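Local coordinates for protein PHB depolymerase (Penicillium funiculosum, PDB 2D81) that hydrolyses the ester bonds of the polyester poly(3-hydroxybutyrate), using a circularly permuted alpha/beta hydrolase fold, at residues G22-Q27 against V301-I306; H228-S233 against N282-W287; S233-G238 against Q262-Y267. All blocks are in the same frame, centred on the assembly; numbering follows the deposited sequence.

Interaction 1: G22-Q27 against V301-I306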
loop_
_atom_site.group_PDB
_atom_site.type_symbol
_atom_site.label_atom_id
_atom_site.label_comp_id
_atom_site.label_asym_id
_atom_site.label_seq_id
_atom_site.Cartn_x
_atom_site.Cartn_y
_atom_site.Cartn_z
ATOM N N GLY A 22 3.433 -3.060 0.175
ATOM C CA GLY A 22 4.287 -1.949 -0.206
ATOM C C GLY A 22 4.670 -2.032 -1.672
ATOM O O GLY A 22 4.655 -1.030 -2.385
ATOM N N TYR A 23 5.021 -3.231 -2.123
ATOM C CA TYR A 23 5.245 -3.462 -3.545
ATOM C C TYR A 23 4.014 -3.022 -4.332
ATOM O O TYR A 23 4.129 -2.278 -5.301
ATOM C CB TYR A 23 5.539 -4.946 -3.805
ATOM C CG TYR A 23 7.012 -5.305 -3.763
ATOM C CD1 TYR A 23 7.863 -4.945 -4.807
ATOM C CD2 TYR A 23 7.555 -6.007 -2.687
ATOM C CE1 TYR A 23 9.219 -5.278 -4.787
ATOM C CE2 TYR A 23 8.918 -6.344 -2.653
ATOM C CZ TYR A 23 9.738 -5.975 -3.709
ATOM O OH TYR A 23 11.078 -6.304 -3.696
ATOM N N MET A 24 2.835 -3.475 -3.909
ATOM C CA MET A 24 1.587 -3.121 -4.585
ATOM C C MET A 24 1.314 -1.616 -4.542
ATOM O O MET A 24 0.857 -1.040 -5.525
ATOM C CB MET A 24 0.411 -3.892 -3.962
ATOM C CG MET A 24 -0.963 -3.610 -4.581
ATOM S SD MET A 24 -1.061 -3.875 -6.372
ATOM C CE MET A 24 -1.192 -5.668 -6.458
ATOM N N ALA A 25 1.596 -0.975 -3.410
ATOM C CA ALA A 25 1.400 0.468 -3.308
ATOM C C ALA A 25 2.217 1.191 -4.375
ATOM O O ALA A 25 1.722 2.102 -5.038
ATOM C CB ALA A 25 1.794 0.962 -1.917
ATOM N N ALA A 26 3.469 0.781 -4.543
ATOM C CA ALA A 26 4.317 1.366 -5.578
ATOM C C ALA A 26 3.798 1.027 -6.974
ATOM O O ALA A 26 3.868 1.852 -7.882
ATOM C CB ALA A 26 5.756 0.882 -5.420
ATOM N N GLN A 27 3.274 -0.183 -7.148
ATOM C CA GLN A 27 2.694 -0.549 -8.436
ATOM C C GLN A 27 1.518 0.358 -8.778
ATOM O O GLN A 27 1.409 0.833 -9.908
ATOM C CB GLN A 27 2.264 -2.021 -8.440
ATOM C CG GLN A 27 3.457 -2.970 -8.473
ATOM C CD GLN A 27 3.083 -4.442 -8.459
ATOM O OE1 GLN A 27 3.952 -5.305 -8.589
ATOM N NE2 GLN A 27 1.799 -4.739 -8.289
ATOM N N VAL A 301 -5.381 -7.237 -12.604
ATOM C CA VAL A 301 -6.706 -7.506 -12.064
ATOM C C VAL A 301 -6.884 -6.960 -10.652
ATOM O O VAL A 301 -7.931 -6.401 -10.331
ATOM C CB VAL A 301 -7.048 -9.022 -12.084
ATOM C CG1 VAL A 301 -7.158 -9.508 -13.526
ATOM C CG2 VAL A 301 -5.993 -9.820 -11.335
ATOM N N GLN A 302 -5.871 -7.102 -9.805
ATOM C CA GLN A 302 -5.994 -6.582 -8.445
ATOM C C GLN A 302 -5.914 -5.058 -8.403
ATOM O O GLN A 302 -6.695 -4.415 -7.704
ATOM C CB GLN A 302 -4.923 -7.185 -7.528
ATOM C CG GLN A 302 -4.949 -8.708 -7.468
ATOM C CD GLN A 302 -4.151 -9.261 -6.308
ATOM O OE1 GLN A 302 -3.139 -8.686 -5.903
ATOM N NE2 GLN A 302 -4.594 -10.395 -5.773
ATOM N N MET A 303 -4.985 -4.468 -9.148
ATOM C CA MET A 303 -4.911 -3.010 -9.193
ATOM C C MET A 303 -6.199 -2.410 -9.747
ATOM O O MET A 303 -6.676 -1.388 -9.256
ATOM C CB MET A 303 -3.721 -2.534 -10.034
ATOM C CG MET A 303 -2.363 -2.786 -9.392
ATOM S SD MET A 303 -1.103 -1.619 -9.952
ATOM C CE MET A 303 -1.004 -2.024 -11.690
ATOM N N ALA A 304 -6.764 -3.047 -10.766
ATOM C CA ALA A 304 -8.002 -2.560 -11.366
ATOM C C ALA A 304 -9.155 -2.586 -10.359
ATOM O O ALA A 304 -10.010 -1.694 -10.352
ATOM C CB ALA A 304 -8.354 -3.401 -12.591
ATOM N N ALA A 305 -9.171 -3.610 -9.512
ATOM C CA ALA A 305 -10.199 -3.735 -8.482
ATOM C C ALA A 305 -10.063 -2.619 -7.452
ATOM O O ALA A 305 -11.044 -1.971 -7.089
ATOM C CB ALA A 305 -10.089 -5.091 -7.797
ATOM N N ILE A 306 -8.838 -2.400 -6.984
ATOM C CA ILE A 306 -8.569 -1.335 -6.028
ATOM C C ILE A 306 -8.901 0.034 -6.617
ATOM O O ILE A 306 -9.528 0.864 -5.960
ATOM C CB ILE A 306 -7.093 -1.370 -5.572
ATOM C CG1 ILE A 306 -6.819 -2.696 -4.847
ATOM C CG2 ILE A 306 -6.797 -0.192 -4.640
ATOM C CD1 ILE A 306 -5.349 -2.933 -4.517
#

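Interaction 2: H228-S233 against N282-W287. With RB3 ((1R)-3-{[(1R)-3-methoxy-1-methyl-3-oxopropyl]oxy}-1-methyl-3-oxopropyl (3R)-3-hydroxybutanoate), chain C.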
loop_
_atom_site.group_PDB
_atom_site.type_symbol
_atom_site.label_atom_id
_atom_site.label_comp_id
_atom_site.label_asym_id
_atom_site.label_seq_id
_atom_site.Cartn_x
_atom_site.Cartn_y
_atom_site.Cartn_z
ATOM N N HIS A 228 -2.435 -4.111 3.491
ATOM C CA HIS A 228 -1.788 -5.089 4.361
ATOM C C HIS A 228 -0.761 -5.917 3.584
ATOM O O HIS A 228 -0.770 -5.941 2.349
ATOM C CB HIS A 228 -2.850 -6.013 4.980
ATOM C CG HIS A 228 -3.512 -6.927 3.993
ATOM N ND1 HIS A 228 -2.896 -8.054 3.494
ATOM C CD2 HIS A 228 -4.732 -6.874 3.406
ATOM C CE1 HIS A 228 -3.707 -8.658 2.643
ATOM N NE2 HIS A 228 -4.828 -7.962 2.570
ATOM N N GLY A 229 0.130 -6.588 4.310
ATOM C CA GLY A 229 1.119 -7.442 3.673
ATOM C C GLY A 229 0.690 -8.897 3.685
ATOM O O GLY A 229 -0.457 -9.201 4.006
ATOM N N CYS A 230 1.594 -9.806 3.332
ATOM C CA CYS A 230 1.265 -11.226 3.393
ATOM C C CYS A 230 0.957 -11.594 4.846
ATOM O O CYS A 230 1.527 -11.013 5.772
ATOM C CB CYS A 230 2.430 -12.090 2.926
ATOM S SG CYS A 230 3.235 -11.762 1.321
ATOM N N LEU A 231 0.061 -12.560 5.033
ATOM C CA LEU A 231 -0.323 -13.035 6.359
ATOM C C LEU A 231 -0.976 -11.950 7.211
ATOM O O LEU A 231 -1.079 -12.089 8.435
ATOM C CB LEU A 231 0.894 -13.613 7.093
ATOM C CG LEU A 231 1.508 -14.878 6.477
ATOM C CD1 LEU A 231 2.746 -15.289 7.256
ATOM C CD2 LEU A 231 0.479 -15.998 6.480
ATOM N N GLN A 232 -1.428 -10.880 6.565
ATOM C CA GLN A 232 -2.113 -9.804 7.272
ATOM C C GLN A 232 -3.519 -9.509 6.749
ATOM O O GLN A 232 -4.128 -8.519 7.141
ATOM C CB GLN A 232 -1.280 -8.517 7.225
ATOM C CG GLN A 232 0.002 -8.572 8.049
ATOM C CD GLN A 232 0.705 -7.227 8.119
ATOM O OE1 GLN A 232 1.194 -6.823 9.176
ATOM N NE2 GLN A 232 0.765 -6.533 6.992
ATOM N N SER A 233 -4.040 -10.360 5.870
ATOM C CA SER A 233 -5.410 -10.178 5.408
ATOM C C SER A 233 -6.363 -10.448 6.565
ATOM O O SER A 233 -5.978 -11.057 7.564
ATOM C CB SER A 233 -5.731 -11.126 4.251
ATOM O OG SER A 233 -5.798 -12.471 4.690
ATOM N N ASN A 282 -0.108 -17.332 1.531
ATOM C CA ASN A 282 -0.001 -16.294 2.554
ATOM C C ASN A 282 -0.930 -15.103 2.306
ATOM O O ASN A 282 -1.017 -14.195 3.134
ATOM C CB ASN A 282 1.447 -15.810 2.653
ATOM C CG ASN A 282 2.390 -16.885 3.178
ATOM O OD1 ASN A 282 3.609 -16.776 3.049
ATOM N ND2 ASN A 282 1.826 -17.924 3.780
ATOM N N GLY A 283 -1.622 -15.102 1.173
ATOM C CA GLY A 283 -2.562 -14.030 0.900
ATOM C C GLY A 283 -1.852 -12.707 0.699
ATOM O O GLY A 283 -2.197 -11.691 1.323
ATOM N N CYS A 284 -0.852 -12.728 -0.175
ATOM C CA CYS A 284 -0.082 -11.540 -0.522
ATOM C C CYS A 284 -0.745 -10.797 -1.676
ATOM O O CYS A 284 -1.487 -11.392 -2.453
ATOM C CB CYS A 284 1.306 -11.925 -1.001
ATOM S SG CYS A 284 2.335 -13.027 0.012
ATOM N N TRP A 285 -0.436 -9.509 -1.814
ATOM C CA TRP A 285 -0.797 -8.775 -3.023
ATOM C C TRP A 285 0.139 -9.168 -4.155
ATOM O O TRP A 285 1.290 -9.538 -3.920
ATOM C CB TRP A 285 -0.725 -7.264 -2.783
ATOM C CG TRP A 285 -1.709 -6.811 -1.766
ATOM C CD1 TRP A 285 -1.467 -6.519 -0.455
ATOM C CD2 TRP A 285 -3.119 -6.672 -1.957
ATOM N NE1 TRP A 285 -2.645 -6.210 0.187
ATOM C CE2 TRP A 285 -3.674 -6.298 -0.714
ATOM C CE3 TRP A 285 -3.970 -6.833 -3.058
ATOM C CZ2 TRP A 285 -5.043 -6.081 -0.540
ATOM C CZ3 TRP A 285 -5.334 -6.617 -2.887
ATOM C CH2 TRP A 285 -5.856 -6.245 -1.637
ATOM N N ASP A 286 -0.361 -9.091 -5.383
ATOM C CA ASP A 286 0.350 -9.654 -6.526
ATOM C C ASP A 286 1.438 -8.730 -7.073
ATOM O O ASP A 286 1.153 -7.790 -7.816
ATOM C CB ASP A 286 -0.647 -9.996 -7.633
ATOM C CG ASP A 286 -0.016 -10.778 -8.765
ATOM O OD1 ASP A 286 1.172 -11.148 -8.649
ATOM O OD2 ASP A 286 -0.714 -11.025 -9.769
ATOM N N TRP A 287 2.686 -9.007 -6.701
ATOM C CA TRP A 287 3.833 -8.312 -7.280
ATOM C C TRP A 287 4.762 -9.273 -8.032
ATOM O O TRP A 287 5.908 -8.931 -8.342
ATOM C CB TRP A 287 4.625 -7.580 -6.186
ATOM C CG TRP A 287 5.213 -8.475 -5.128
ATOM C CD1 TRP A 287 4.545 -9.098 -4.111
ATOM C CD2 TRP A 287 6.590 -8.852 -4.995
ATOM N NE1 TRP A 287 5.423 -9.838 -3.351
ATOM C CE2 TRP A 287 6.684 -9.706 -3.873
ATOM C CE3 TRP A 287 7.754 -8.550 -5.715
ATOM C CZ2 TRP A 287 7.895 -10.263 -3.454
ATOM C CZ3 TRP A 287 8.961 -9.107 -5.299
ATOM C CH2 TRP A 287 9.020 -9.953 -4.177
HETATM O O1M RB3 C . 7.901 -12.300 3.704
HETATM C C1A RB3 C . 6.985 -11.614 3.200
HETATM O O1A RB3 C . 5.760 -11.837 3.306
HETATM C C2A RB3 C . 7.405 -10.390 2.383
HETATM C C3A RB3 C . 6.848 -10.454 0.959
HETATM C C4A RB3 C . 7.324 -9.217 0.194
HETATM O O3A RB3 C . 7.341 -11.638 0.311
HETATM C C1B RB3 C . 6.411 -12.215 -0.498
HETATM O O1B RB3 C . 5.481 -11.555 -0.959
HETATM C C2B RB3 C . 6.551 -13.705 -0.816
HETATM C C3B RB3 C . 5.701 -14.155 -2.008
HETATM C C4B RB3 C . 6.145 -13.468 -3.301
HETATM O O3B RB3 C . 5.849 -15.574 -2.176
HETATM C C1C RB3 C . 4.992 -16.282 -1.391
HETATM O O1C RB3 C . 4.689 -15.871 -0.272
HETATM C C2C RB3 C . 4.424 -17.604 -1.914
HETATM C C3C RB3 C . 4.818 -18.769 -1.004
HETATM C C4C RB3 C . 4.270 -20.088 -1.553
HETATM O O3C RB3 C . 6.242 -18.829 -0.892
HETATM O O HOH W 1 -3.082 -12.881 4.515
#

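Interaction 3: S233-G238 against Q262-Y267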
loop_
_atom_site.group_PDB
_atom_site.type_symbol
_atom_site.label_atom_id
_atom_site.label_comp_id
_atom_site.label_asym_id
_atom_site.label_seq_id
_atom_site.Cartn_x
_atom_site.Cartn_y
_atom_site.Cartn_z
ATOM N N SER A 233 -4.040 -10.360 5.870
ATOM C CA SER A 233 -5.410 -10.178 5.408
ATOM C C SER A 233 -6.363 -10.448 6.565
ATOM O O SER A 233 -5.978 -11.057 7.564
ATOM C CB SER A 233 -5.731 -11.126 4.251
ATOM O OG SER A 233 -5.798 -12.471 4.690
ATOM N N TYR A 234 -7.602 -9.990 6.431
ATOM C CA TYR A 234 -8.611 -10.201 7.463
ATOM C C TYR A 234 -8.755 -11.692 7.748
ATOM O O TYR A 234 -8.990 -12.101 8.889
ATOM C CB TYR A 234 -9.956 -9.642 7.004
ATOM C CG TYR A 234 -10.986 -9.584 8.103
ATOM C CD1 TYR A 234 -11.046 -8.494 8.969
ATOM C CD2 TYR A 234 -11.888 -10.627 8.293
ATOM C CE1 TYR A 234 -11.981 -8.441 9.998
ATOM C CE2 TYR A 234 -12.828 -10.587 9.321
ATOM C CZ TYR A 234 -12.868 -9.492 10.168
ATOM O OH TYR A 234 -13.795 -9.448 11.183
ATOM N N SER A 235 -8.621 -12.500 6.701
ATOM C CA SER A 235 -8.674 -13.952 6.827
ATOM C C SER A 235 -7.635 -14.464 7.825
ATOM O O SER A 235 -7.865 -15.454 8.528
ATOM C CB SER A 235 -8.430 -14.599 5.458
ATOM O OG SER A 235 -8.441 -16.012 5.549
ATOM N N SER A 236 -6.493 -13.786 7.886
ATOM C CA SER A 236 -5.374 -14.251 8.702
ATOM C C SER A 236 -5.390 -13.690 10.122
ATOM O O SER A 236 -5.191 -14.428 11.088
ATOM C CB SER A 236 -4.046 -13.891 8.032
ATOM O OG SER A 236 -3.886 -14.570 6.800
ATOM N N ILE A 237 -5.618 -12.387 10.247
ATOM C CA ILE A 237 -5.482 -11.719 11.538
ATOM C C ILE A 237 -6.696 -10.870 11.906
ATOM O O ILE A 237 -6.614 -9.997 12.775
ATOM C CB ILE A 237 -4.224 -10.819 11.570
ATOM C CG1 ILE A 237 -4.289 -9.785 10.445
ATOM C CG2 ILE A 237 -2.971 -11.675 11.442
ATOM C CD1 ILE A 237 -3.135 -8.801 10.440
ATOM N N GLY A 238 -7.822 -11.126 11.250
ATOM C CA GLY A 238 -9.016 -10.347 11.522
ATOM C C GLY A 238 -8.783 -8.864 11.302
ATOM O O GLY A 238 -8.164 -8.470 10.315
ATOM N N GLN A 262 -8.841 -6.121 0.834
ATOM C CA GLN A 262 -8.391 -7.359 1.469
ATOM C C GLN A 262 -8.022 -8.439 0.462
ATOM O O GLN A 262 -8.811 -8.768 -0.421
ATOM C CB GLN A 262 -9.474 -7.909 2.403
ATOM C CG GLN A 262 -9.902 -6.967 3.530
ATOM C CD GLN A 262 -8.766 -6.613 4.468
ATOM O OE1 GLN A 262 -8.000 -7.476 4.892
ATOM N NE2 GLN A 262 -8.660 -5.335 4.809
ATOM N N ALA A 263 -6.823 -8.993 0.604
ATOM C CA ALA A 263 -6.453 -10.184 -0.156
ATOM C C ALA A 263 -6.972 -11.413 0.586
ATOM O O ALA A 263 -7.631 -11.292 1.619
ATOM C CB ALA A 263 -4.932 -10.260 -0.315
ATOM N N ILE A 264 -6.673 -12.596 0.059
ATOM C CA ILE A 264 -7.139 -13.843 0.656
ATOM C C ILE A 264 -6.166 -14.968 0.302
ATOM O O ILE A 264 -5.589 -14.980 -0.781
ATOM C CB ILE A 264 -8.558 -14.210 0.124
ATOM C CG1 ILE A 264 -9.094 -15.463 0.821
ATOM C CG2 ILE A 264 -8.505 -14.446 -1.375
ATOM C CD1 ILE A 264 -9.521 -15.241 2.249
ATOM N N PRO A 265 -5.943 -15.912 1.227
ATOM C CA PRO A 265 -5.021 -16.996 0.888
ATOM C C PRO A 265 -5.519 -17.738 -0.353
ATOM O O PRO A 265 -6.722 -17.940 -0.528
ATOM C CB PRO A 265 -5.049 -17.866 2.139
ATOM C CG PRO A 265 -5.202 -16.848 3.226
ATOM C CD PRO A 265 -6.273 -15.935 2.664
ATOM N N ASP A 266 -4.584 -18.118 -1.217
ATOM C CA ASP A 266 -4.889 -18.852 -2.441
ATOM C C ASP A 266 -3.861 -19.969 -2.597
ATOM O O ASP A 266 -2.701 -19.718 -2.926
ATOM C CB ASP A 266 -4.844 -17.898 -3.646
ATOM C CG ASP A 266 -4.891 -18.625 -4.984
ATOM O OD1 ASP A 266 -5.303 -19.804 -5.026
ATOM O OD2 ASP A 266 -4.522 -18.004 -6.004
ATOM N N TYR A 267 -4.289 -21.202 -2.352
ATOM C CA TYR A 267 -3.354 -22.319 -2.273
ATOM C C TYR A 267 -3.046 -22.924 -3.638
ATOM O O TYR A 267 -2.195 -23.812 -3.754
ATOM C CB TYR A 267 -3.907 -23.401 -1.342
ATOM C CG TYR A 267 -4.276 -22.876 0.025
ATOM C CD1 TYR A 267 -5.610 -22.802 0.429
ATOM C CD2 TYR A 267 -3.295 -22.418 0.902
ATOM C CE1 TYR A 267 -5.957 -22.281 1.674
ATOM C CE2 TYR A 267 -3.628 -21.895 2.145
ATOM C CZ TYR A 267 -4.960 -21.828 2.525
ATOM O OH TYR A 267 -5.292 -21.304 3.753
HETATM O O HOH W 2 -9.030 -11.688 3.949
#

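Interaction 1: G22-Q27 against V301-I306
Met24 and Met303 form the middle of a buried helix-helix contact, in which helix 20-31 meets helix 301-314 on one face of the central sheet. The two short segments cross at -72° with their axes 11.0 Å apart, a wide spacing that long, flexible side chains span without any hydrogen bond between the segments. Met24 sends CG out anti to its own amide nitrogen (chi1 180°); a bend at chi2 brings SD to 3.5 Å from Met303 CG, and a second at chi3 turns the terminal methyl toward Gln302. That methyl, CE, comes within 3.6 Å of Gln302 OE1, the two side chains meeting nearly at a right angle. Met303 answers in the other direction: with CG beside its backbone N (chi1 -71°) and chi2 extended, SD is carried to Gln27, 3.5 Å from the backbone carbon C and 3.7 Å from CB, while the bend at chi3 only directs CE. Ile306 adds a looser touch, CD1 lying 4.4 Å from Met24 CG.

The glutamines in this greasy layer spend their polar ends on a third element. Gln302 OE1 accepts from the backbone N of Asp286, and Gln27 NE2 donates to the Asp286 carbonyl. Leu227 of strand 221-227 touches both Met24 and Ile306, placing the pair of helices against the same strand. Helices packed side by side on a mostly parallel sheet belong to the layered alpha/beta architecture, here that of the alpha/beta hydrolase fold.

Interaction 2: H228-S233 against N282-W287
Cys230 and Cys284 mark the closest approach of two irregular segments that run roughly antiparallel, 157° apart in direction, with the two CA atoms 4.2 Å from each other. A type II turn from Gly229 to Gln232 presents the amide of Leu231, which donates a short bond to Asn282 O (2.7 Å, nearly straight at 161°). The same carbonyl accepts from a water that in turn takes the Ser233 N-H. Beside the backbone bond, the Leu231 methyl CD2 packs on the Asn282 amide, and the Cys230-Cys284 disulfide joins the two segments covalently.

In alpha/beta hydrolases the loops beyond the C-terminal ends of the parallel strands build the substrate site, and residues 228-233 follow strand 221-227 in just this way. Here the disulfide lines the trimer pocket, with Cys230 SG 3.2 Å from the ester carbonyl oxygen O1B of RB3, and Trp287 NE1 donates to that same oxygen at 2.9 Å.

Behind the pocket, the His228 imidazole lies between Trp285 NE1, 3.6 Å above its centre, and Ser233 CA on the opposite face. In the ring plane ND1 donates to Gly229 O at 2.7 Å, while NE2 is hydrogen-bonded to the Ala263 amide. Replacing His228 by an alanine would probably leave the Ala263 amide without its acceptor, remove the ND1 grip on Gly229 O and open a gap between Trp285 and Ser233. Trp285 NE1 also makes a weak bond to His228 O.

Interaction 3: S233-G238 against Q262-Y267
Tyr234 meets the Gln262 carboxamide through its backbone N and CB, while its ring leads away: one face of the Tyr234 ring is covered by Gly238 CA, 3.7 Å above the plane and displaced toward the rim, and the ring also stacks with that of Tyr207. The Gln262 carboxamide, by contrast, points its oxygen at the helix. OE1 accepts from Tyr234 N at 3.0 Å, the donor lying 27° off the carbonyl plane, and OE1 also touches Tyr234 CB.

The setting is the start of a short helix, 234-237, with Ser233 in the N-cap position, inside a beta-alpha-beta connection between the neighbouring parallel strands 221-227 and 256-260 of the hydrolase sheet. An amide in the first turn has no carbonyl within its own helix to bond, and Gln262, reaching over from beyond the second strand, supplies one from its side chain. A bend at chi2 (-61°) brings the Gln262 carboxamide round to this place, and its NE2 is held by the carbonyl of Tyr260.

Ser233 turns CB onto the Ala263 carbonyl, 3.3 Å from Ala263 O. Farther out, Ile264 and Pro265 meet Ser235. The isoleucine turns CD1 onto Ser235 CB at a tight 3.4 Å, and Pro265 CD sits 3.6 Å from Ser235 OG. The next amide of the helix is satisfied through solvent: a water accepts from Ser235 N at 2.9 Å and donates to Ala263 O at 2.7 Å.

How the interactions relate
From the N terminus, the chain first passes through helix 20-31, which waits for helix 301-314 near the other end; interaction 1 therefore closes the longest loop. Within it, residues 228-233 leave strand 221-227 and are met by 282-287, closing interaction 2. Nested deeper still, 233-238 is joined by 262-267 in interaction 3. The three loops thus enclose one another without crossing. Interactions 2 and 3 share Ser233 and have centres about 7 Å apart, whereas interactions 1 and 2 touch at Asp286. Together they connect the helical layer, the substrate pocket and the loops above neighbouring strands of the sheet.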